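Local coordinates for protein homoserine dehydrogenase (Staphylococcus aureus M1064, PDB 4PG7) that probably catalyses the NAD(P)-dependent interconversion of L-homoserine and L-aspartate semialdehyde in the aspartic acid pathway, at residues F234-I248 and G272-P285. Residues are numbered along the deposited sequence; the frame is centred on the assembly and turned at random.
Sequences FNQVIKLNDVKRRGI and GIYENGKVNASVEP. With LYS (lysine), chain K.
Phe234, the last residue of helix 220-234, lays its ring across the base of Tyr274 on the hairpin formed by strands 264-275 and 278-289. Tyr274 CB sits over one face of the phenylalanine ring in a CH-pi contact, 3.6 Å from its centroid, while the two rings meet obliquely, their planes 37° apart. At the rim of the same ring, near its plane, comes the carbonyl O of Gly272, and Val279 CG2 packs against CD2. With its CG anti to the backbone N (chi1 -175°), Tyr274 carries its ring to Phe234 CB, which lies over one face, and on to Gln236, whose CG lies 4.0 Å from Tyr274 CE1. Ile238 turns CG2 to Val279 and presses CD1 tightly on Ala281 CB, 3.5 Å away; Val226 of helix 220-234 also touches this alanine.

From Lys244 to Arg246 the backbones pair as parallel strands. Lys244 N donates to Ala281 O, its O accepts a straighter bond from Val283 N (2.8 Å, 163° at the hydrogen), and Arg246 N reaches Val283 O. Arg246 crosses Pro285 at about a right angle, its CD 3.7 Å from the proline CD. The NZ of the bound lysine lies over one face of the guanidinium, 3.5 Å from Arg246 NE, while NH1 bonds to Val440 O. A water joins NH1 to Glu284 OE1 and Pro285 O. Helix 220-234 thus returns through a loop to a short strand, 244-245, parallel to 278-289, which also pairs with strand 436-444, where Asp438 and Lys439 line the lysine pocket.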
ATOM      1  N   PHE A 234     -11.665   7.227   9.598  1.00 44.46           N
ATOM      2  CA  PHE A 234     -12.469   8.395   9.887  1.00 45.42           C
ATOM      3  C   PHE A 234     -12.570   8.713  11.369  1.00 49.13           C
ATOM      4  O   PHE A 234     -13.179   9.722  11.717  1.00 48.36           O
ATOM      5  CB  PHE A 234     -13.891   8.193   9.379  1.00 44.72           C
ATOM      6  CG  PHE A 234     -13.981   7.787   7.943  1.00 43.22           C
ATOM      7  CD1 PHE A 234     -13.292   8.486   6.966  1.00 43.17           C
ATOM      8  CD2 PHE A 234     -14.813   6.743   7.561  1.00 40.72           C
ATOM      9  CE1 PHE A 234     -13.392   8.116   5.640  1.00 42.06           C
ATOM     10  CE2 PHE A 234     -14.926   6.383   6.231  1.00 40.12           C
ATOM     11  CZ  PHE A 234     -14.220   7.071   5.270  1.00 39.61           C
ATOM     12  N   ASN A 235     -12.013   7.854  12.231  1.00 50.16           N
ATOM     13  CA  ASN A 235     -12.165   7.990  13.677  0.50 51.84           C
ATOM     14  C   ASN A 235     -13.632   8.064  14.105  1.00 51.93           C
ATOM     15  O   ASN A 235     -13.983   8.761  15.046  1.00 54.43           O
ATOM     16  CB  ASN A 235     -11.385   9.201  14.183  0.50 52.43           C
ATOM     17  CG  ASN A 235      -9.947   9.216  13.694  0.50 52.21           C
ATOM     18  OD1 ASN A 235      -9.272   8.187  13.688  0.50 50.54           O
ATOM     19  ND2 ASN A 235      -9.472  10.385  13.281  0.50 52.65           N
ATOM     20  N   GLN A 236     -14.483   7.327  13.402  1.00 51.48           N
ATOM     21  CA  GLN A 236     -15.901   7.260  13.717  1.00 51.94           C
ATOM     22  C   GLN A 236     -16.254   5.821  13.977  1.00 47.90           C
ATOM     23  O   GLN A 236     -15.794   4.932  13.279  1.00 47.18           O
ATOM     24  CB  GLN A 236     -16.744   7.747  12.543  1.00 54.09           C
ATOM     25  CG  GLN A 236     -16.582   9.223  12.225  1.00 58.29           C
ATOM     26  CD  GLN A 236     -17.216  10.125  13.262  1.00 61.35           C
ATOM     27  OE1 GLN A 236     -16.584  11.055  13.752  1.00 68.88           O
ATOM     28  NE2 GLN A 236     -18.466   9.856  13.604  1.00 62.50           N
ATOM     29  N   VAL A 237     -17.120   5.612  14.952  1.00 46.70           N
ATOM     30  CA  VAL A 237     -17.604   4.301  15.288  1.00 44.34           C
ATOM     31  C   VAL A 237     -18.929   4.083  14.592  1.00 43.72           C
ATOM     32  O   VAL A 237     -19.863   4.825  14.827  1.00 45.54           O
ATOM     33  CB  VAL A 237     -17.821   4.183  16.810  1.00 44.60           C
ATOM     34  CG1 VAL A 237     -18.568   2.907  17.152  1.00 44.42           C
ATOM     35  CG2 VAL A 237     -16.490   4.254  17.547  1.00 44.45           C
ATOM     36  N   ILE A 238     -19.018   3.057  13.755  1.00 42.70           N
ATOM     37  CA  ILE A 238     -20.312   2.620  13.233  1.00 42.33           C
ATOM     38  C   ILE A 238     -20.579   1.213  13.714  1.00 41.87           C
ATOM     39  O   ILE A 238     -19.657   0.506  14.075  1.00 42.42           O
ATOM     40  CB  ILE A 238     -20.376   2.680  11.689  1.00 42.19           C
ATOM     41  CG1 ILE A 238     -19.450   1.648  11.033  1.00 41.89           C
ATOM     42  CG2 ILE A 238     -20.036   4.080  11.213  1.00 42.33           C
ATOM     43  CD1 ILE A 238     -19.570   1.606   9.521  1.00 41.50           C
ATOM     44  N   LYS A 239     -21.841   0.801  13.692  1.00 43.97           N
ATOM     45  CA  LYS A 239     -22.209  -0.558  14.073  1.00 43.84           C
ATOM     46  C   LYS A 239     -22.217  -1.467  12.851  1.00 43.60           C
ATOM     47  O   LYS A 239     -22.452  -1.003  11.723  1.00 39.88           O
ATOM     48  CB  LYS A 239     -23.603  -0.545  14.704  1.00 48.90           C
ATOM     49  CG  LYS A 239     -23.722   0.290  15.982  1.00 50.51           C
ATOM     50  CD  LYS A 239     -25.183   0.424  16.419  1.00 53.02           C
ATOM     51  N   LEU A 240     -21.996  -2.765  13.064  1.00 41.03           N
ATOM     52  CA  LEU A 240     -22.061  -3.719  11.980  1.00 41.82           C
ATOM     53  C   LEU A 240     -23.380  -3.600  11.217  1.00 42.67           C
ATOM     54  O   LEU A 240     -23.396  -3.695   9.993  1.00 42.17           O
ATOM     55  CB  LEU A 240     -21.859  -5.152  12.475  1.00 43.24           C
ATOM     56  CG  LEU A 240     -21.878  -6.284  11.431  1.00 42.17           C
ATOM     57  CD1 LEU A 240     -20.854  -6.047  10.326  1.00 42.09           C
ATOM     58  CD2 LEU A 240     -21.621  -7.630  12.117  1.00 41.96           C
ATOM     59  N   ASN A 241     -24.484  -3.404  11.924  1.00 43.70           N
ATOM     60  CA  ASN A 241     -25.770  -3.368  11.248  1.00 46.38           C
ATOM     61  C   ASN A 241     -26.047  -2.045  10.520  1.00 43.52           C
ATOM     62  O   ASN A 241     -27.015  -1.956   9.809  1.00 42.51           O
ATOM     63  CB  ASN A 241     -26.919  -3.764  12.193  1.00 51.19           C
ATOM     64  CG  ASN A 241     -27.096  -2.798  13.338  1.00 57.14           C
ATOM     65  OD1 ASN A 241     -26.478  -1.735  13.365  1.00 61.37           O
ATOM     66  ND2 ASN A 241     -27.944  -3.160  14.297  1.00 63.10           N
ATOM     67  N   ASP A 242     -25.192  -1.038  10.695  1.00 42.78           N
ATOM     68  CA  ASP A 242     -25.235   0.157   9.874  1.00 41.39           C
ATOM     69  C   ASP A 242     -24.624  -0.090   8.480  1.00 38.74           C
ATOM     70  O   ASP A 242     -24.796   0.727   7.603  1.00 36.76           O
ATOM     71  CB  ASP A 242     -24.466   1.317  10.533  1.00 46.12           C
ATOM     72  CG  ASP A 242     -25.076   1.773  11.865  1.00 50.07           C
ATOM     73  OD1 ASP A 242     -26.315   1.666  12.044  1.00 51.60           O
ATOM     74  OD2 ASP A 242     -24.294   2.267  12.723  1.00 53.55           O
ATOM     75  N   VAL A 243     -23.899  -1.184   8.275  1.00 35.55           N
ATOM     76  CA  VAL A 243     -23.299  -1.455   6.969  1.00 34.20           C
ATOM     77  C   VAL A 243     -24.331  -2.122   6.069  1.00 34.25           C
ATOM     78  O   VAL A 243     -24.695  -3.258   6.284  1.00 35.04           O
ATOM     79  CB  VAL A 243     -22.055  -2.354   7.060  1.00 34.15           C
ATOM     80  CG1 VAL A 243     -21.440  -2.577   5.675  1.00 32.82           C
ATOM     81  CG2 VAL A 243     -21.024  -1.742   7.992  1.00 34.70           C
ATOM     82  N   LYS A 244     -24.788  -1.416   5.047  1.00 33.51           N
ATOM     83  CA  LYS A 244     -25.708  -2.006   4.085  1.00 35.97           C
ATOM     84  C   LYS A 244     -24.962  -3.096   3.348  1.00 35.00           C
ATOM     85  O   LYS A 244     -23.939  -2.822   2.728  1.00 33.37           O
ATOM     86  CB  LYS A 244     -26.225  -0.937   3.111  1.00 39.30           C
ATOM     87  CG  LYS A 244     -27.081   0.130   3.792  1.00 43.31           C
ATOM     88  CD  LYS A 244     -27.549   1.189   2.801  1.00 49.98           C
ATOM     89  CE  LYS A 244     -28.578   2.135   3.411  1.00 54.37           C
ATOM     90  NZ  LYS A 244     -28.026   2.911   4.560  1.00 57.06           N
ATOM     91  N   ARG A 245     -25.479  -4.321   3.401  1.00 33.15           N
ATOM     92  CA  ARG A 245     -24.718  -5.480   2.952  1.00 34.97           C
ATOM     93  C   ARG A 245     -25.483  -6.381   1.996  1.00 33.22           C
ATOM     94  O   ARG A 245     -26.649  -6.673   2.215  1.00 32.93           O
ATOM     95  CB  ARG A 245     -24.322  -6.290   4.167  1.00 35.20           C
ATOM     96  CG  ARG A 245     -23.543  -7.551   3.861  1.00 36.46           C
ATOM     97  CD  ARG A 245     -23.195  -8.278   5.144  1.00 37.20           C
ATOM     98  NE  ARG A 245     -24.381  -8.519   5.959  1.00 39.54           N
ATOM     99  CZ  ARG A 245     -25.291  -9.463   5.741  1.00 41.05           C
ATOM    100  NH1 ARG A 245     -25.195 -10.298   4.722  1.00 42.51           N
ATOM    101  NH2 ARG A 245     -26.321  -9.571   6.560  1.00 45.11           N
ATOM    102  N   ARG A 246     -24.810  -6.782   0.923  1.00 31.32           N
ATOM    103  CA  ARG A 246     -25.284  -7.817   0.017  1.00 29.31           C
ATOM    104  C   ARG A 246     -24.068  -8.632  -0.414  1.00 27.75           C
ATOM    105  O   ARG A 246     -23.013  -8.072  -0.726  1.00 27.18           O
ATOM    106  CB  ARG A 246     -25.970  -7.197  -1.210  1.00 29.45           C
ATOM    107  CG  ARG A 246     -26.213  -8.184  -2.357  1.00 29.90           C
ATOM    108  CD  ARG A 246     -26.643  -7.489  -3.644  1.00 30.10           C
ATOM    109  NE  ARG A 246     -28.003  -6.984  -3.571  1.00 31.41           N
ATOM    110  CZ  ARG A 246     -28.531  -6.043  -4.357  1.00 31.96           C
ATOM    111  NH1 ARG A 246     -27.822  -5.428  -5.301  1.00 29.96           N
ATOM    112  NH2 ARG A 246     -29.795  -5.687  -4.164  1.00 34.57           N
ATOM    113  N   GLY A 247     -24.217  -9.947  -0.458  1.00 27.46           N
ATOM    114  CA  GLY A 247     -23.133 -10.848  -0.810  1.00 28.04           C
ATOM    115  C   GLY A 247     -23.062 -11.079  -2.296  1.00 28.02           C
ATOM    116  O   GLY A 247     -23.684 -10.349  -3.056  1.00 27.18           O
ATOM    117  N   ILE A 248     -22.332 -12.126  -2.685  1.00 29.58           N
ATOM    118  CA  ILE A 248     -22.102 -12.445  -4.090  1.00 29.57           C
ATOM    119  C   ILE A 248     -22.916 -13.620  -4.607  1.00 29.29           C
ATOM    120  O   ILE A 248     -22.822 -13.953  -5.784  1.00 28.75           O
ATOM    121  CB  ILE A 248     -20.599 -12.727  -4.395  1.00 29.48           C
ATOM    122  CG1 ILE A 248     -20.064 -13.916  -3.602  1.00 28.72           C
ATOM    123  CG2 ILE A 248     -19.752 -11.491  -4.123  1.00 28.61           C
ATOM    124  CD1 ILE A 248     -18.842 -14.536  -4.246  1.00 28.89           C
ATOM    125  N   GLY A 272     -16.595   2.915   2.418  1.00 29.67           N
ATOM    126  CA  GLY A 272     -16.983   3.896   3.414  1.00 32.15           C
ATOM    127  C   GLY A 272     -16.791   5.293   2.867  1.00 33.89           C
ATOM    128  O   GLY A 272     -15.693   5.637   2.408  1.00 34.13           O
ATOM    129  N   ILE A 273     -17.861   6.085   2.908  1.00 35.96           N
ATOM    130  CA  ILE A 273     -17.850   7.482   2.458  1.00 38.40           C
ATOM    131  C   ILE A 273     -18.185   8.384   3.651  1.00 41.85           C
ATOM    132  O   ILE A 273     -19.212   8.203   4.294  1.00 38.76           O
ATOM    133  CB  ILE A 273     -18.883   7.706   1.334  1.00 39.83           C
ATOM    134  CG1 ILE A 273     -18.610   6.762   0.154  1.00 39.44           C
ATOM    135  CG2 ILE A 273     -18.852   9.158   0.874  1.00 41.81           C
ATOM    136  CD1 ILE A 273     -19.709   6.720  -0.891  1.00 42.19           C
ATOM    137  N   TYR A 274     -17.301   9.329   3.950  1.00 46.04           N
ATOM    138  CA  TYR A 274     -17.450  10.209   5.098  1.00 52.27           C
ATOM    139  C   TYR A 274     -17.815  11.586   4.575  1.00 56.15           C
ATOM    140  O   TYR A 274     -16.956  12.290   4.067  1.00 54.60           O
ATOM    141  CB  TYR A 274     -16.144  10.266   5.888  1.00 56.05           C
ATOM    142  CG  TYR A 274     -16.167  11.044   7.194  1.00 61.88           C
ATOM    143  CD1 TYR A 274     -17.308  11.097   7.994  1.00 64.45           C
ATOM    144  CD2 TYR A 274     -15.014  11.670   7.664  1.00 64.26           C
ATOM    145  CE1 TYR A 274     -17.305  11.781   9.200  1.00 65.79           C
ATOM    146  CE2 TYR A 274     -15.002  12.349   8.869  1.00 67.57           C
ATOM    147  CZ  TYR A 274     -16.153  12.406   9.631  1.00 67.85           C
ATOM    148  OH  TYR A 274     -16.145  13.087  10.826  1.00 72.73           O
ATOM    149  N   GLU A 275     -19.097  11.932   4.681  1.00 60.29           N
ATOM    150  CA  GLU A 275     -19.646  13.205   4.180  1.00 64.68           C
ATOM    151  C   GLU A 275     -20.461  13.881   5.283  1.00 65.70           C
ATOM    152  O   GLU A 275     -21.319  13.246   5.899  1.00 64.14           O
ATOM    153  CB  GLU A 275     -20.545  12.980   2.951  1.00 63.54           C
ATOM    154  CG  GLU A 275     -19.801  12.690   1.654  1.00 65.23           C
ATOM    155  N   ASN A 276     -20.172  15.160   5.533  1.00 72.13           N
ATOM    156  CA  ASN A 276     -20.949  16.007   6.461  1.00 71.28           C
ATOM    157  C   ASN A 276     -21.117  15.422   7.865  1.00 68.79           C
ATOM    158  O   ASN A 276     -22.230  15.304   8.378  1.00 64.92           O
ATOM    159  CB  ASN A 276     -22.313  16.329   5.845  1.00 71.93           C
ATOM    160  CG  ASN A 276     -22.193  17.129   4.560  1.00 72.10           C
ATOM    161  OD1 ASN A 276     -21.343  18.016   4.438  1.00 68.99           O
ATOM    162  ND2 ASN A 276     -23.047  16.818   3.594  1.00 72.54           N
ATOM    163  N   GLY A 277     -20.003  15.029   8.467  1.00 67.66           N
ATOM    164  CA  GLY A 277     -20.025  14.414   9.796  1.00 67.73           C
ATOM    165  C   GLY A 277     -20.498  12.961   9.885  1.00 63.64           C
ATOM    166  O   GLY A 277     -20.434  12.377  10.968  1.00 66.87           O
ATOM    167  N   LYS A 278     -20.947  12.366   8.774  1.00 57.63           N
ATOM    168  CA  LYS A 278     -21.531  11.004   8.797  1.00 55.53           C
ATOM    169  C   LYS A 278     -20.850  10.013   7.833  1.00 51.37           C
ATOM    170  O   LYS A 278     -20.445  10.378   6.733  1.00 49.51           O
ATOM    171  CB  LYS A 278     -23.019  11.069   8.471  1.00 56.38           C
ATOM    172  N   VAL A 279     -20.747   8.755   8.255  1.00 49.42           N
ATOM    173  CA  VAL A 279     -20.199   7.684   7.425  1.00 44.54           C
ATOM    174  C   VAL A 279     -21.331   6.895   6.773  1.00 41.24           C
ATOM    175  O   VAL A 279     -22.209   6.401   7.461  1.00 40.09           O
ATOM    176  CB  VAL A 279     -19.345   6.708   8.272  1.00 45.79           C
ATOM    177  CG1 VAL A 279     -18.800   5.554   7.418  1.00 43.50           C
ATOM    178  CG2 VAL A 279     -18.207   7.447   8.972  1.00 46.35           C
ATOM    179  N   ASN A 280     -21.310   6.776   5.452  1.00 38.04           N
ATOM    180  CA  ASN A 280     -22.162   5.822   4.753  1.00 39.13           C
ATOM    181  C   ASN A 280     -21.326   4.605   4.374  1.00 34.67           C
ATOM    182  O   ASN A 280     -20.374   4.722   3.607  1.00 31.83           O
ATOM    183  CB  ASN A 280     -22.751   6.438   3.485  1.00 42.56           C
ATOM    184  CG  ASN A 280     -23.706   7.561   3.783  1.00 47.71           C
ATOM    185  OD1 ASN A 280     -23.646   8.607   3.151  1.00 55.12           O
ATOM    186  ND2 ASN A 280     -24.595   7.358   4.760  1.00 48.69           N
ATOM    187  N   ALA A 281     -21.683   3.452   4.916  1.00 33.46           N
ATOM    188  CA  ALA A 281     -20.864   2.245   4.775  1.00 31.37           C
ATOM    189  C   ALA A 281     -21.657   1.134   4.119  1.00 30.46           C
ATOM    190  O   ALA A 281     -22.825   0.959   4.416  1.00 28.21           O
ATOM    191  CB  ALA A 281     -20.372   1.793   6.132  1.00 31.35           C
ATOM    192  N   SER A 282     -21.005   0.376   3.231  1.00 29.36           N
ATOM    193  CA  SER A 282     -21.660  -0.701   2.502  1.00 28.94           C
ATOM    194  C   SER A 282     -20.701  -1.777   2.032  1.00 28.75           C
ATOM    195  O   SER A 282     -19.497  -1.556   1.901  1.00 26.99           O
ATOM    196  CB  SER A 282     -22.390  -0.149   1.274  1.00 29.82           C
ATOM    197  OG  SER A 282     -21.508   0.611   0.461  1.00 31.10           O
ATOM    198  N   VAL A 283     -21.272  -2.939   1.766  1.00 28.12           N
ATOM    199  CA  VAL A 283     -20.586  -4.036   1.131  1.00 28.56           C
ATOM    200  C   VAL A 283     -21.556  -4.562   0.094  1.00 28.12           C
ATOM    201  O   VAL A 283     -22.665  -4.950   0.449  1.00 29.55           O
ATOM    202  CB  VAL A 283     -20.303  -5.160   2.133  1.00 31.01           C
ATOM    203  CG1 VAL A 283     -19.746  -6.382   1.423  1.00 32.53           C
ATOM    204  CG2 VAL A 283     -19.319  -4.696   3.181  1.00 32.83           C
ATOM    205  N   GLU A 284     -21.157  -4.598  -1.171  1.00 26.53           N
ATOM    206  CA  GLU A 284     -22.007  -5.205  -2.187  1.00 26.78           C
ATOM    207  C   GLU A 284     -21.300  -5.407  -3.515  1.00 24.32           C
ATOM    208  O   GLU A 284     -20.271  -4.778  -3.791  1.00 23.00           O
ATOM    209  CB  GLU A 284     -23.282  -4.380  -2.402  1.00 28.29           C
ATOM    210  CG  GLU A 284     -23.027  -3.005  -2.932  1.00 29.18           C
ATOM    211  CD  GLU A 284     -24.286  -2.145  -2.916  1.00 32.56           C
ATOM    212  OE1 GLU A 284     -25.347  -2.579  -3.427  1.00 32.53           O
ATOM    213  OE2 GLU A 284     -24.183  -1.024  -2.412  1.00 33.30           O
ATOM    214  N   PRO A 285     -21.858  -6.291  -4.355  1.00 24.12           N
ATOM    215  CA  PRO A 285     -21.360  -6.445  -5.725  1.00 23.61           C
ATOM    216  C   PRO A 285     -21.435  -5.129  -6.484  1.00 24.08           C
ATOM    217  O   PRO A 285     -22.456  -4.444  -6.438  1.00 25.65           O
ATOM    218  CB  PRO A 285     -22.312  -7.483  -6.333  1.00 24.26           C
ATOM    219  CG  PRO A 285     -22.887  -8.208  -5.177  1.00 24.18           C
ATOM    220  CD  PRO A 285     -22.955  -7.227  -4.051  1.00 23.92           C
TER
HETATM  221  N   LYS K 509     -30.198 -14.657 -10.476  1.00 56.65           N
HETATM  222  CA  LYS K 509     -30.705 -13.852  -9.314  1.00 59.62           C
HETATM  223  C   LYS K 509     -31.854 -12.925  -9.699  1.00 60.06           C
HETATM  224  O   LYS K 509     -32.057 -11.869  -9.070  1.00 53.74           O
HETATM  225  CB  LYS K 509     -29.569 -13.028  -8.704  1.00 54.84           C
HETATM  226  CG  LYS K 509     -29.886 -12.463  -7.334  1.00 58.66           C
HETATM  227  CD  LYS K 509     -29.612 -10.971  -7.242  1.00 55.09           C
HETATM  228  CE  LYS K 509     -30.084 -10.451  -5.902  1.00 54.44           C
HETATM  229  NZ  LYS K 509     -29.865  -8.990  -5.728  1.00 55.14           N
HETATM  230  OXT LYS K 509     -32.610 -13.234 -10.634  1.00 63.48           O
HETATM  231  O   HOH W   1     -20.034   9.262  11.731  1.00 57.96           O
HETATM  232  O   HOH W   2     -23.782   3.191   6.779  1.00 35.26           O
HETATM  233  O   HOH W   3     -25.011   2.845   3.556  1.00 57.84           O
HETATM  234  O   HOH W   4     -25.100  -4.659  -5.137  1.00 31.32           O